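Hydrolase, HD family (Bacillus thuringiensis serovar konkukian, PDB 3DJB) binds a magnesium ion and is probably a metal-dependent hydrolase of the HD superfamily. Local coordinates at residues A133-Y138 / L170-E175; E42-N47 / T186-Q191. The protein carries 3 engineered substitutions. One frame throughout, in Å; residues are numbered along the deposited sequence.

Interaction 1 (A133-Y138 / L170-E175); sequences ARTFAY and LNHFYE
F136 and F173 meet as an offset edge-to-face aromatic pair, the edge of F173 turned toward the face of F136, with ring centroids 5.6 Å apart and planes at 63°. The closest carbons are F136 CZ and F173 CE1 at 3.8 Å; F136 CE2 lies in the plane of the F173 ring, at its rim. One face of F173 is taken by T135, whose CG2 lies over it, while T135 OG1 stands beside F173 CE2. At the edge of F136, near its plane, L170 CD1 lies 4.2 Å from F136 CZ, an apolar methyl-to-ring contact. The H172 ring receives T135 CG2 as an off-centre CH-pi contact, 4.3 Å from the methyl carbon to the ring centroid.

T135 divides its side chain: the methyl CG2 meets H172, and OG1 turns back along its own helix to hydrogen-bond the carbonyl O of G131. That bond satisfies the hydroxyl within an otherwise largely apolar interface, and no hydrogen bond joins the two segments. In F173, CG is anti to the carbonyl carbon (chi1 -68°), which swings the ring toward the 133-138 segment although the residue's CB does not point there.

The axes of 133-138 and 171-175 come within 10.6 Å, their N-to-C directions 125° apart, a steeply inclined crossing of helix 171-176 on helix 129-142. Helix 187-211 closes another side of the contact, with M200 and I204 against F173 and M208 against L170. A133 packs on F136 of the second subunit, F136 on A133 of that subunit and A137 on its F136, so helix 129-142 itself forms part of the subunit interface.

Interaction 2 (E42-N47 / T186-Q191); sequences EQEGGN and TNAAKQ
E44 in the loop 42-47 faces the first turn of helix 187-211, the backbones coming nearest at Q43 and A188, whose CA atoms are 6.7 Å apart. The E44 chain bends at chi2 (-64°) and brings its carboxylate to the start of the helix, where the backbone N-H of A188 is bound by OE2 at 3.1 Å, with an N-H...O angle of 160°. The donor comes from above the carboxylate plane, 42° out of it. E44 OE2 also sits beside N187 CB, while E44 CG passes T186 OG1. T186 is the N-cap: its OG1 accepts a weak bond from A189 N, at 3.4 Å. Beside this, Q43 CG touches A188 CB at 4.3 Å, a slight apolar contact at the exposed margin. L117 of helix 113-123 packs against both E44 and T186, and D120 OD1 accepts from T186 N.

Two first-turn N-H groups thus have side-chain acceptors, one from T186 within the segment and one from E44 of the 42-47 loop. A carboxylate at a helix N-terminus is consistent with a favourable interaction with the helix dipole, which would probably favour the charged form of E44.

How the interactions relate
Interaction 2 joins distant parts of the chain, the loop after helix 27-41 with the start of helix 187-211, and interaction 1 is nested inside the long loop it closes. Their centres lie 27 Å apart and their nearest atoms about 14 Å, so they do not touch. Helix 187-211 connects them: its first turn takes part in interaction 2, and its later residues pack on interaction 1. The latter joins helices 129-142 and 171-176 beside the second subunit, away from the metal site. Interaction 2 ties the HD-domain sequence to the C-terminal helix, with T186 about 12 Å from the metal ligand D122 between side chains.

Interaction 1 (A133-Y138 / L170-E175)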
loop_
_atom_site.group_PDB
_atom_site.type_symbol
_atom_site.label_atom_id
_atom_site.label_comp_id
_atom_site.label_asym_id
_atom_site.label_seq_id
_atom_site.Cartn_x
_atom_site.Cartn_y
_atom_site.Cartn_z
ATOM N N ALA A 133 2.625 -2.665 -0.409
ATOM C CA ALA A 133 1.445 -2.779 -1.252
ATOM C C ALA A 133 0.794 -4.119 -1.080
ATOM O O ALA A 133 -0.375 -4.195 -0.736
ATOM C CB ALA A 133 1.792 -2.566 -2.713
ATOM N N ARG A 134 1.531 -5.192 -1.303
ATOM C CA ARG A 134 0.893 -6.487 -1.167
ATOM C C ARG A 134 0.041 -6.527 0.086
ATOM O O ARG A 134 -1.053 -7.077 0.082
ATOM C CB ARG A 134 1.922 -7.597 -1.107
ATOM C CG ARG A 134 1.327 -8.965 -1.297
ATOM C CD ARG A 134 2.467 -9.944 -1.438
ATOM N NE ARG A 134 3.355 -9.518 -2.523
ATOM C CZ ARG A 134 4.683 -9.421 -2.432
ATOM N NH1 ARG A 134 5.316 -9.720 -1.300
ATOM N NH2 ARG A 134 5.384 -9.024 -3.485
ATOM N N THR A 135 0.531 -5.897 1.144
ATOM C CA THR A 135 -0.183 -5.891 2.411
ATOM C C THR A 135 -1.523 -5.148 2.390
ATOM O O THR A 135 -2.580 -5.773 2.473
ATOM C CB THR A 135 0.707 -5.341 3.549
ATOM O OG1 THR A 135 2.076 -5.685 3.296
ATOM C CG2 THR A 135 0.308 -5.984 4.868
ATOM N N PHE A 136 -1.499 -3.829 2.294
ATOM C CA PHE A 136 -2.750 -3.088 2.263
ATOM C C PHE A 136 -3.702 -3.676 1.239
ATOM O O PHE A 136 -4.927 -3.663 1.430
ATOM C CB PHE A 136 -2.456 -1.644 1.953
ATOM C CG PHE A 136 -1.596 -1.005 2.974
ATOM C CD1 PHE A 136 -2.076 -0.807 4.255
ATOM C CD2 PHE A 136 -0.314 -0.594 2.669
ATOM C CE1 PHE A 136 -1.300 -0.195 5.212
ATOM C CE2 PHE A 136 0.470 0.022 3.628
ATOM C CZ PHE A 136 -0.022 0.220 4.896
ATOM N N ALA A 137 -3.132 -4.208 0.159
ATOM C CA ALA A 137 -3.896 -4.832 -0.925
ATOM C C ALA A 137 -4.647 -6.033 -0.382
ATOM O O ALA A 137 -5.865 -6.120 -0.491
ATOM C CB ALA A 137 -2.952 -5.281 -2.022
ATOM N N TYR A 138 -3.893 -6.968 0.187
ATOM C CA TYR A 138 -4.474 -8.154 0.775
ATOM C C TYR A 138 -5.456 -7.710 1.871
ATOM O O TYR A 138 -6.485 -8.359 2.119
ATOM C CB TYR A 138 -3.362 -9.015 1.358
ATOM C CG TYR A 138 -3.849 -10.095 2.285
ATOM C CD1 TYR A 138 -4.713 -11.095 1.826
ATOM C CD2 TYR A 138 -3.446 -10.119 3.625
ATOM C CE1 TYR A 138 -5.173 -12.096 2.678
ATOM C CE2 TYR A 138 -3.897 -11.111 4.487
ATOM C CZ TYR A 138 -4.762 -12.103 4.003
ATOM O OH TYR A 138 -5.211 -13.096 4.845
ATOM N N LEU A 170 -1.514 -2.526 8.780
ATOM C CA LEU A 170 -0.233 -1.983 9.207
ATOM C C LEU A 170 0.453 -2.858 10.231
ATOM O O LEU A 170 1.681 -2.949 10.256
ATOM C CB LEU A 170 -0.388 -0.585 9.795
ATOM C CG LEU A 170 0.950 0.102 10.043
ATOM C CD1 LEU A 170 1.264 0.976 8.873
ATOM C CD2 LEU A 170 0.882 0.931 11.297
ATOM N N ASN A 171 -0.331 -3.505 11.082
ATOM C CA ASN A 171 0.251 -4.360 12.109
ATOM C C ASN A 171 1.003 -5.542 11.504
ATOM O O ASN A 171 2.079 -5.910 11.981
ATOM C CB ASN A 171 -0.840 -4.839 13.074
ATOM C CG ASN A 171 -1.288 -3.742 14.039
ATOM O OD1 ASN A 171 -2.395 -3.785 14.575
ATOM N ND2 ASN A 171 -0.416 -2.759 14.274
ATOM N N HIS A 172 0.447 -6.122 10.445
ATOM C CA HIS A 172 1.075 -7.259 9.775
ATOM C C HIS A 172 2.577 -7.015 9.573
ATOM O O HIS A 172 3.371 -7.957 9.563
ATOM C CB HIS A 172 0.386 -7.517 8.420
ATOM C CG HIS A 172 0.950 -8.675 7.645
ATOM N ND1 HIS A 172 2.261 -8.724 7.214
ATOM C CD2 HIS A 172 0.369 -9.814 7.193
ATOM C CE1 HIS A 172 2.460 -9.835 6.530
ATOM N NE2 HIS A 172 1.328 -10.515 6.501
ATOM N N PHE A 173 2.977 -5.757 9.429
ATOM C CA PHE A 173 4.385 -5.476 9.224
ATOM C C PHE A 173 5.218 -5.985 10.388
ATOM O O PHE A 173 6.064 -6.871 10.215
ATOM C CB PHE A 173 4.595 -3.980 8.999
ATOM C CG PHE A 173 4.013 -3.486 7.702
ATOM C CD1 PHE A 173 2.969 -2.575 7.696
ATOM C CD2 PHE A 173 4.467 -3.990 6.482
ATOM C CE1 PHE A 173 2.394 -2.175 6.506
ATOM C CE2 PHE A 173 3.891 -3.592 5.287
ATOM C CZ PHE A 173 2.852 -2.689 5.301
ATOM N N TYR A 174 4.976 -5.439 11.576
ATOM C CA TYR A 174 5.705 -5.861 12.770
ATOM C C TYR A 174 5.444 -7.336 13.016
ATOM O O TYR A 174 6.352 -8.082 13.392
ATOM C CB TYR A 174 5.236 -5.076 13.987
ATOM C CG TYR A 174 5.440 -3.599 13.855
ATOM C CD1 TYR A 174 6.707 -3.071 13.603
ATOM C CD2 TYR A 174 4.364 -2.717 13.973
ATOM C CE1 TYR A 174 6.893 -1.702 13.470
ATOM C CE2 TYR A 174 4.539 -1.347 13.844
ATOM C CZ TYR A 174 5.803 -0.849 13.591
ATOM O OH TYR A 174 5.960 0.507 13.458
ATOM N N GLU A 175 4.195 -7.741 12.789
ATOM C CA GLU A 175 3.762 -9.117 12.985
ATOM C C GLU A 175 4.712 -10.152 12.402
ATOM O O GLU A 175 5.374 -10.883 13.137
ATOM C CB GLU A 175 2.370 -9.321 12.380
ATOM C CG GLU A 175 1.364 -9.935 13.340
ATOM C CD GLU A 175 0.993 -8.983 14.464
ATOM O OE1 GLU A 175 0.112 -8.112 14.256
ATOM O OE2 GLU A 175 1.593 -9.097 15.557
#

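Interaction 2 (E42-N47 / T186-Q191)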
loop_
_atom_site.group_PDB
_atom_site.type_symbol
_atom_site.label_atom_id
_atom_site.label_comp_id
_atom_site.label_asym_id
_atom_site.label_seq_id
_atom_site.Cartn_x
_atom_site.Cartn_y
_atom_site.Cartn_z
ATOM N N GLU A 42 25.447 -14.568 -8.743
ATOM C CA GLU A 42 26.558 -13.860 -9.358
ATOM C C GLU A 42 27.189 -12.904 -8.368
ATOM O O GLU A 42 27.736 -11.869 -8.724
ATOM C CB GLU A 42 26.106 -13.104 -10.615
ATOM C CG GLU A 42 25.418 -11.774 -10.379
ATOM C CD GLU A 42 24.670 -11.308 -11.613
ATOM O OE1 GLU A 42 24.324 -10.110 -11.692
ATOM O OE2 GLU A 42 24.406 -12.152 -12.500
ATOM N N GLN A 43 27.105 -13.255 -7.104
ATOM C CA GLN A 43 27.720 -12.432 -6.112
ATOM C C GLN A 43 27.989 -13.295 -4.917
ATOM O O GLN A 43 28.615 -12.863 -3.954
ATOM C CB GLN A 43 26.820 -11.283 -5.729
ATOM C CG GLN A 43 27.548 -10.299 -4.881
ATOM C CD GLN A 43 27.001 -8.928 -5.046
ATOM O OE1 GLN A 43 27.532 -7.963 -4.500
ATOM N NE2 GLN A 43 25.922 -8.820 -5.808
ATOM N N GLU A 44 27.526 -14.536 -4.996
ATOM C CA GLU A 44 27.706 -15.470 -3.903
ATOM C C GLU A 44 28.158 -16.851 -4.337
ATOM O O GLU A 44 28.484 -17.684 -3.497
ATOM C CB GLU A 44 26.405 -15.603 -3.129
ATOM C CG GLU A 44 26.030 -14.403 -2.308
ATOM C CD GLU A 44 27.024 -14.126 -1.212
ATOM O OE1 GLU A 44 27.661 -15.087 -0.716
ATOM O OE2 GLU A 44 27.160 -12.940 -0.834
ATOM N N GLY A 45 28.160 -17.099 -5.643
ATOM C CA GLY A 45 28.578 -18.395 -6.142
ATOM C C GLY A 45 27.419 -19.336 -6.431
ATOM O O GLY A 45 26.360 -18.900 -6.887
ATOM N N GLY A 46 27.628 -20.627 -6.170
ATOM C CA GLY A 46 26.609 -21.640 -6.412
ATOM C C GLY A 46 26.298 -21.907 -7.880
ATOM O O GLY A 46 26.468 -21.033 -8.738
ATOM N N ASN A 47 25.810 -23.112 -8.170
ATOM C CA ASN A 47 25.482 -23.499 -9.544
ATOM C C ASN A 47 24.284 -22.784 -10.157
ATOM O O ASN A 47 23.143 -23.155 -9.888
ATOM C CB ASN A 47 25.203 -24.992 -9.626
ATOM C CG ASN A 47 25.032 -25.461 -11.058
ATOM O OD1 ASN A 47 24.695 -24.672 -11.947
ATOM N ND2 ASN A 47 25.264 -26.755 -11.291
ATOM N N THR A 186 22.661 -15.960 2.618
ATOM C CA THR A 186 23.879 -15.376 2.041
ATOM C C THR A 186 23.980 -13.888 2.323
ATOM O O THR A 186 23.034 -13.257 2.797
ATOM C CB THR A 186 23.980 -15.514 0.504
ATOM O OG1 THR A 186 23.308 -14.413 -0.102
ATOM C CG2 THR A 186 23.360 -16.798 0.009
ATOM N N ASN A 187 25.139 -13.325 1.998
ATOM C CA ASN A 187 25.392 -11.909 2.216
ATOM C C ASN A 187 24.571 -11.011 1.296
ATOM O O ASN A 187 23.835 -10.162 1.780
ATOM C CB ASN A 187 26.882 -11.597 2.017
ATOM C CG ASN A 187 27.762 -12.167 3.118
ATOM O OD1 ASN A 187 28.986 -12.043 3.068
ATOM N ND2 ASN A 187 27.145 -12.787 4.120
ATOM N N ALA A 188 24.711 -11.188 -0.021
ATOM C CA ALA A 188 23.987 -10.359 -0.987
ATOM C C ALA A 188 22.511 -10.212 -0.615
ATOM O O ALA A 188 21.938 -9.114 -0.705
ATOM C CB ALA A 188 24.123 -10.937 -2.390
ATOM N N ALA A 189 21.908 -11.324 -0.194
ATOM C CA ALA A 189 20.507 -11.354 0.227
ATOM C C ALA A 189 20.357 -10.502 1.481
ATOM O O ALA A 189 19.451 -9.678 1.572
ATOM C CB ALA A 189 20.079 -12.786 0.523
ATOM N N LYS A 190 21.244 -10.711 2.451
ATOM C CA LYS A 190 21.192 -9.930 3.675
ATOM C C LYS A 190 21.335 -8.448 3.352
ATOM O O LYS A 190 20.615 -7.617 3.897
ATOM C CB LYS A 190 22.301 -10.349 4.649
ATOM C CG LYS A 190 22.022 -11.635 5.428
ATOM C CD LYS A 190 22.840 -11.706 6.725
ATOM C CE LYS A 190 22.754 -10.403 7.564
ATOM N NZ LYS A 190 21.390 -9.965 8.028
ATOM N N GLN A 191 22.261 -8.112 2.462
ATOM C CA GLN A 191 22.465 -6.718 2.102
ATOM C C GLN A 191 21.172 -6.126 1.585
ATOM O O GLN A 191 20.589 -5.235 2.198
ATOM C CB GLN A 191 23.547 -6.588 1.033
ATOM C CG GLN A 191 23.626 -5.189 0.412
ATOM C CD GLN A 191 23.683 -4.058 1.452
ATOM O OE1 GLN A 191 22.670 -3.698 2.066
ATOM N NE2 GLN A 191 24.880 -3.504 1.656
#